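Local coordinates for protein phenyl-3-pyruvate decarboxylase (Azospirillum brasilense, PDB 2NXW) that decarboxylates phenylpyruvate and indole-3-pyruvate using thiamine diphosphate and a magnesium ion, the indole-3-pyruvate reaction being a step of auxin biosynthesis, at residues M219-V233 / L286-I299. Sequence-based numbering, arbitrary orientation. Where two conformers were deposited one is given.
Sequences MRSATSPVLMVCVEV and LVEESDGLFLLGAI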
loop_
_atom_site.group_PDB
_atom_site.type_symbol
_atom_site.label_atom_id
_atom_site.label_comp_id
_atom_site.label_asym_id
_atom_site.label_seq_id
_atom_site.Cartn_x
_atom_site.Cartn_y
_atom_site.Cartn_z
ATOM N N MET A 219 23.033 12.016 29.865
ATOM C CA MET A 219 24.467 12.137 29.592
ATOM C C MET A 219 25.269 11.977 30.879
ATOM O O MET A 219 26.336 11.367 30.889
ATOM C CB MET A 219 24.799 13.515 29.001
ATOM C CG MET A 219 24.471 13.721 27.542
ATOM S SD MET A 219 25.424 12.656 26.466
ATOM C CE MET A 219 24.324 11.636 26.275
ATOM N N ARG A 220 24.751 12.541 31.964
ATOM C CA ARG A 220 25.437 12.469 33.248
ATOM C C ARG A 220 25.449 11.084 33.872
ATOM O O ARG A 220 26.431 10.697 34.498
ATOM C CB ARG A 220 24.812 13.446 34.247
ATOM C CG ARG A 220 25.070 14.910 33.963
ATOM C CD ARG A 220 24.696 15.751 35.179
ATOM N NE ARG A 220 23.270 15.674 35.502
ATOM C CZ ARG A 220 22.341 16.470 34.978
ATOM N NH1 ARG A 220 22.684 17.407 34.108
ATOM N NH2 ARG A 220 21.071 16.331 35.325
ATOM N N SER A 221 24.360 10.341 33.718
ATOM C CA SER A 221 24.287 9.012 34.310
ATOM C C SER A 221 24.953 7.915 33.489
ATOM O O SER A 221 25.265 6.849 34.015
ATOM C CB SER A 221 22.830 8.637 34.581
ATOM O OG SER A 221 22.073 8.625 33.389
ATOM N N ALA A 222 25.177 8.166 32.205
ATOM C CA ALA A 222 25.809 7.161 31.354
ATOM C C ALA A 222 27.252 6.894 31.776
ATOM O O ALA A 222 27.969 7.809 32.173
ATOM C CB ALA A 222 25.770 7.617 29.888
ATOM N N THR A 223 27.673 5.634 31.687
ATOM C CA THR A 223 29.039 5.263 32.034
ATOM C C THR A 223 29.981 5.619 30.884
ATOM O O THR A 223 31.138 5.973 31.105
ATOM C CB THR A 223 29.149 3.750 32.319
ATOM O OG1 THR A 223 28.418 3.434 33.512
ATOM C CG2 THR A 223 30.603 3.342 32.501
ATOM N N SER A 224 29.476 5.519 29.656
ATOM C CA SER A 224 30.273 5.827 28.472
ATOM C C SER A 224 29.472 6.634 27.451
ATOM O O SER A 224 29.145 6.153 26.363
ATOM C CB SER A 224 30.775 4.533 27.824
ATOM O OG SER A 224 31.712 4.817 26.791
ATOM N N PRO A 225 29.134 7.879 27.800
ATOM C CA PRO A 225 28.373 8.731 26.889
ATOM C C PRO A 225 29.218 9.152 25.694
ATOM O O PRO A 225 30.443 9.238 25.781
ATOM C CB PRO A 225 27.990 9.916 27.769
ATOM C CG PRO A 225 29.170 10.029 28.694
ATOM C CD PRO A 225 29.434 8.583 29.060
ATOM N N VAL A 226 28.549 9.400 24.575
ATOM C CA VAL A 226 29.220 9.830 23.362
ATOM C C VAL A 226 28.366 10.864 22.648
ATOM O O VAL A 226 27.159 10.671 22.492
ATOM C CB VAL A 226 29.440 8.648 22.386
ATOM C CG1 VAL A 226 29.977 9.171 21.051
ATOM C CG2 VAL A 226 30.384 7.632 22.997
ATOM N N LEU A 227 28.988 11.963 22.230
ATOM C CA LEU A 227 28.273 12.991 21.475
ATOM C C LEU A 227 28.664 12.819 20.006
ATOM O O LEU A 227 29.846 12.891 19.668
ATOM C CB LEU A 227 28.655 14.410 21.930
ATOM C CG LEU A 227 28.107 15.519 21.019
ATOM C CD1 LEU A 227 26.589 15.564 21.155
ATOM C CD2 LEU A 227 28.693 16.869 21.388
ATOM N N MET A 228 27.678 12.558 19.150
ATOM C CA MET A 228 27.922 12.416 17.712
ATOM C C MET A 228 27.432 13.673 16.996
ATOM O O MET A 228 26.275 14.077 17.145
ATOM C CB MET A 228 27.196 11.193 17.150
ATOM C CG MET A 228 27.697 9.877 17.700
ATOM S SD MET A 228 27.390 8.512 16.547
ATOM C CE MET A 228 28.764 8.736 15.430
ATOM N N VAL A 229 28.326 14.302 16.237
ATOM C CA VAL A 229 27.995 15.513 15.496
ATOM C C VAL A 229 27.682 15.055 14.076
ATOM O O VAL A 229 28.520 14.460 13.392
ATOM C CB VAL A 229 29.167 16.507 15.558
ATOM C CG1 VAL A 229 28.872 17.732 14.714
ATOM C CG2 VAL A 229 29.391 16.909 17.017
ATOM N N CYS A 230 26.467 15.358 13.637
ATOM C CA CYS A 230 25.970 14.843 12.373
ATOM C C CYS A 230 25.505 15.837 11.307
ATOM O O CYS A 230 25.686 17.048 11.453
ATOM C CB CYS A 230 24.870 13.837 12.722
ATOM S SG CYS A 230 25.277 12.847 14.236
ATOM N N VAL A 231 24.874 15.314 10.255
ATOM C CA VAL A 231 24.472 16.126 9.106
ATOM C C VAL A 231 23.683 17.406 9.370
ATOM O O VAL A 231 24.001 18.445 8.798
ATOM C CB VAL A 231 23.735 15.253 8.026
ATOM C CG1 VAL A 231 22.331 14.920 8.459
ATOM C CG2 VAL A 231 23.735 15.970 6.690
ATOM N N GLU A 232 22.673 17.365 10.232
ATOM C CA GLU A 232 21.908 18.584 10.481
ATOM C C GLU A 232 22.740 19.727 11.070
ATOM O O GLU A 232 22.415 20.898 10.877
ATOM C CB GLU A 232 20.708 18.303 11.385
ATOM C CG GLU A 232 19.621 17.457 10.732
ATOM C CD GLU A 232 18.358 17.406 11.570
ATOM O OE1 GLU A 232 18.479 17.481 12.807
ATOM O OE2 GLU A 232 17.254 17.286 10.992
ATOM N N VAL A 233 23.812 19.396 11.783
ATOM C CA VAL A 233 24.661 20.431 12.361
ATOM C C VAL A 233 25.287 21.227 11.219
ATOM O O VAL A 233 25.375 22.454 11.278
ATOM C CB VAL A 233 25.764 19.820 13.241
ATOM C CG1 VAL A 233 26.750 20.917 13.696
ATOM C CG2 VAL A 233 25.130 19.148 14.470
ATOM N N LEU A 286 33.627 2.463 20.543
ATOM C CA LEU A 286 33.171 3.556 21.401
ATOM C C LEU A 286 31.702 3.889 21.134
ATOM O O LEU A 286 30.904 4.041 22.062
ATOM C CB LEU A 286 34.021 4.806 21.158
ATOM C CG LEU A 286 33.614 6.048 21.952
ATOM C CD1 LEU A 286 33.823 5.793 23.436
ATOM C CD2 LEU A 286 34.436 7.244 21.500
ATOM N N VAL A 287 31.356 4.007 19.859
ATOM C CA VAL A 287 29.991 4.331 19.464
ATOM C C VAL A 287 28.990 3.206 19.733
ATOM O O VAL A 287 27.932 3.412 20.338
ATOM C CB VAL A 287 29.935 4.694 17.953
ATOM C CG1 VAL A 287 28.490 4.830 17.484
ATOM C CG2 VAL A 287 30.678 6.003 17.710
ATOM N N GLU A 288 29.329 2.004 19.289
ATOM C CA GLU A 288 28.424 0.881 19.448
ATOM C C GLU A 288 28.256 0.361 20.872
ATOM O O GLU A 288 27.255 -0.294 21.170
ATOM C CB GLU A 288 28.845 -0.234 18.488
ATOM C CG GLU A 288 28.811 0.254 17.044
ATOM C CD GLU A 288 29.217 -0.799 16.036
ATOM O OE1 GLU A 288 29.583 -1.917 16.457
ATOM O OE2 GLU A 288 29.167 -0.503 14.821
ATOM N N GLU A 289 29.201 0.670 21.756
ATOM C CA GLU A 289 29.091 0.226 23.144
ATOM C C GLU A 289 28.599 1.340 24.066
ATOM O O GLU A 289 28.442 1.137 25.272
ATOM C CB GLU A 289 30.439 -0.284 23.655
ATOM C CG GLU A 289 31.018 -1.418 22.834
ATOM C CD GLU A 289 32.189 -2.087 23.521
ATOM O OE1 GLU A 289 32.976 -1.379 24.186
ATOM O OE2 GLU A 289 32.326 -3.324 23.388
ATOM N N SER A 290 28.345 2.517 23.504
ATOM C CA SER A 290 27.886 3.641 24.318
ATOM C C SER A 290 26.515 3.416 24.961
ATOM O O SER A 290 25.594 2.910 24.320
ATOM C CB SER A 290 27.836 4.917 23.476
ATOM O OG SER A 290 27.337 6.000 24.247
ATOM N N ASP A 291 26.392 3.798 26.233
ATOM C CA ASP A 291 25.131 3.669 26.952
ATOM C C ASP A 291 24.474 5.047 27.108
ATOM O O ASP A 291 23.589 5.249 27.940
ATOM C CB ASP A 291 25.362 2.999 28.318
ATOM C CG ASP A 291 26.274 3.803 29.231
ATOM O OD1 ASP A 291 27.132 4.561 28.728
ATOM O OD2 ASP A 291 26.143 3.659 30.468
ATOM N N GLY A 292 24.929 5.987 26.281
ATOM C CA GLY A 292 24.413 7.347 26.279
ATOM C C GLY A 292 24.895 7.985 24.988
ATOM O O GLY A 292 25.750 8.876 24.995
ATOM N N LEU A 293 24.350 7.502 23.874
ATOM C CA LEU A 293 24.728 7.974 22.540
ATOM C C LEU A 293 23.833 9.118 22.070
ATOM O O LEU A 293 22.676 8.918 21.713
ATOM C CB LEU A 293 24.647 6.811 21.551
ATOM C CG LEU A 293 25.142 7.043 20.121
ATOM C CD1 LEU A 293 26.631 7.388 20.108
ATOM C CD2 LEU A 293 24.877 5.782 19.309
ATOM N N PHE A 294 24.380 10.325 22.067
ATOM C CA PHE A 294 23.627 11.507 21.659
ATOM C C PHE A 294 23.874 11.779 20.173
ATOM O O PHE A 294 24.925 12.304 19.804
ATOM C CB PHE A 294 24.086 12.691 22.521
ATOM C CG PHE A 294 23.252 13.940 22.386
ATOM C CD1 PHE A 294 22.122 13.991 21.570
ATOM C CD2 PHE A 294 23.605 15.081 23.107
ATOM C CE1 PHE A 294 21.358 15.163 21.477
ATOM C CE2 PHE A 294 22.850 16.251 23.020
ATOM C CZ PHE A 294 21.728 16.293 22.207
ATOM N N LEU A 295 22.904 11.408 19.338
ATOM C CA LEU A 295 23.003 11.613 17.893
ATOM C C LEU A 295 22.432 12.988 17.592
ATOM O O LEU A 295 21.212 13.161 17.453
ATOM C CB LEU A 295 22.207 10.543 17.142
ATOM C CG LEU A 295 22.613 9.093 17.389
ATOM C CD1 LEU A 295 21.679 8.164 16.626
ATOM C CD2 LEU A 295 24.059 8.885 16.954
ATOM N N LEU A 296 23.317 13.971 17.486
ATOM C CA LEU A 296 22.890 15.334 17.224
ATOM C C LEU A 296 22.740 15.588 15.724
ATOM O O LEU A 296 23.712 15.949 15.048
ATOM C CB LEU A 296 23.898 16.313 17.855
ATOM C CG LEU A 296 23.496 17.789 17.954
ATOM C CD1 LEU A 296 22.331 17.955 18.914
ATOM C CD2 LEU A 296 24.694 18.603 18.430
ATOM N N GLY A 297 21.524 15.366 15.217
ATOM C CA GLY A 297 21.205 15.605 13.812
ATOM C C GLY A 297 21.513 14.490 12.835
ATOM O O GLY A 297 21.675 14.753 11.641
ATOM N N ALA A 298 21.526 13.251 13.315
ATOM C CA ALA A 298 21.891 12.104 12.487
ATOM C C ALA A 298 20.820 11.417 11.654
ATOM O O ALA A 298 19.683 11.255 12.077
ATOM C CB ALA A 298 22.557 11.058 13.366
ATOM N N ILE A 299 21.216 11.009 10.453
ATOM C CA ILE A 299 20.347 10.232 9.586
ATOM C C ILE A 299 20.570 8.810 10.102
ATOM O O ILE A 299 21.714 8.412 10.333
ATOM C CB ILE A 299 20.821 10.305 8.118
ATOM C CG1 ILE A 299 20.414 11.647 7.519
ATOM C CG2 ILE A 299 20.259 9.134 7.317
ATOM C CD1 ILE A 299 21.074 11.950 6.199
HETATM O O HOH W 1 31.252 3.314 24.728
#
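The carboxylate of Asp291 takes two backbone amides of the turn that leaves helix 205-221: OD1 accepts from Ser224 N at 2.7 Å, 17° out of the carboxylate plane, and OD2 uses its syn lone pair for Thr223 N at 2.8 Å. With CG between its own backbone N and carbonyl carbon (chi1 62°), the group is carried across to that turn. Replacing Asp291 with an alanine would probably leave both amides without these acceptors and the turn freer to shift. Beside it, Ser290 OG donates to Ser224 O at 2.8 Å and accepts from Gly292 N, closing an ST turn. Strands 225-229 and 292-296 then run parallel, joined by backbone hydrogen bonds from Val226 N to Gly292 O through Leu296 N to Met228 O. On one face Met228 lies alongside Leu295, SD 3.4 Å from CD2, and its CG meets Leu293 CD1. On the other, Leu227 CD1 approaches Phe294 CD2 obliquely at 3.6 Å; helix 337-346 packs on Phe294 and helix 239-249 on Leu227. Past the strand ends, Glu232 N binds Gly297 O at 3.1 Å; the Glu232 carboxylate instead salt-bridges Lys110 through OE2. Backbone bonds thus set the strand register in the central domain's sheet, apolar side chains pack on both faces, and Asp291 and Ser290 tie the turn to the start of strand 292-296.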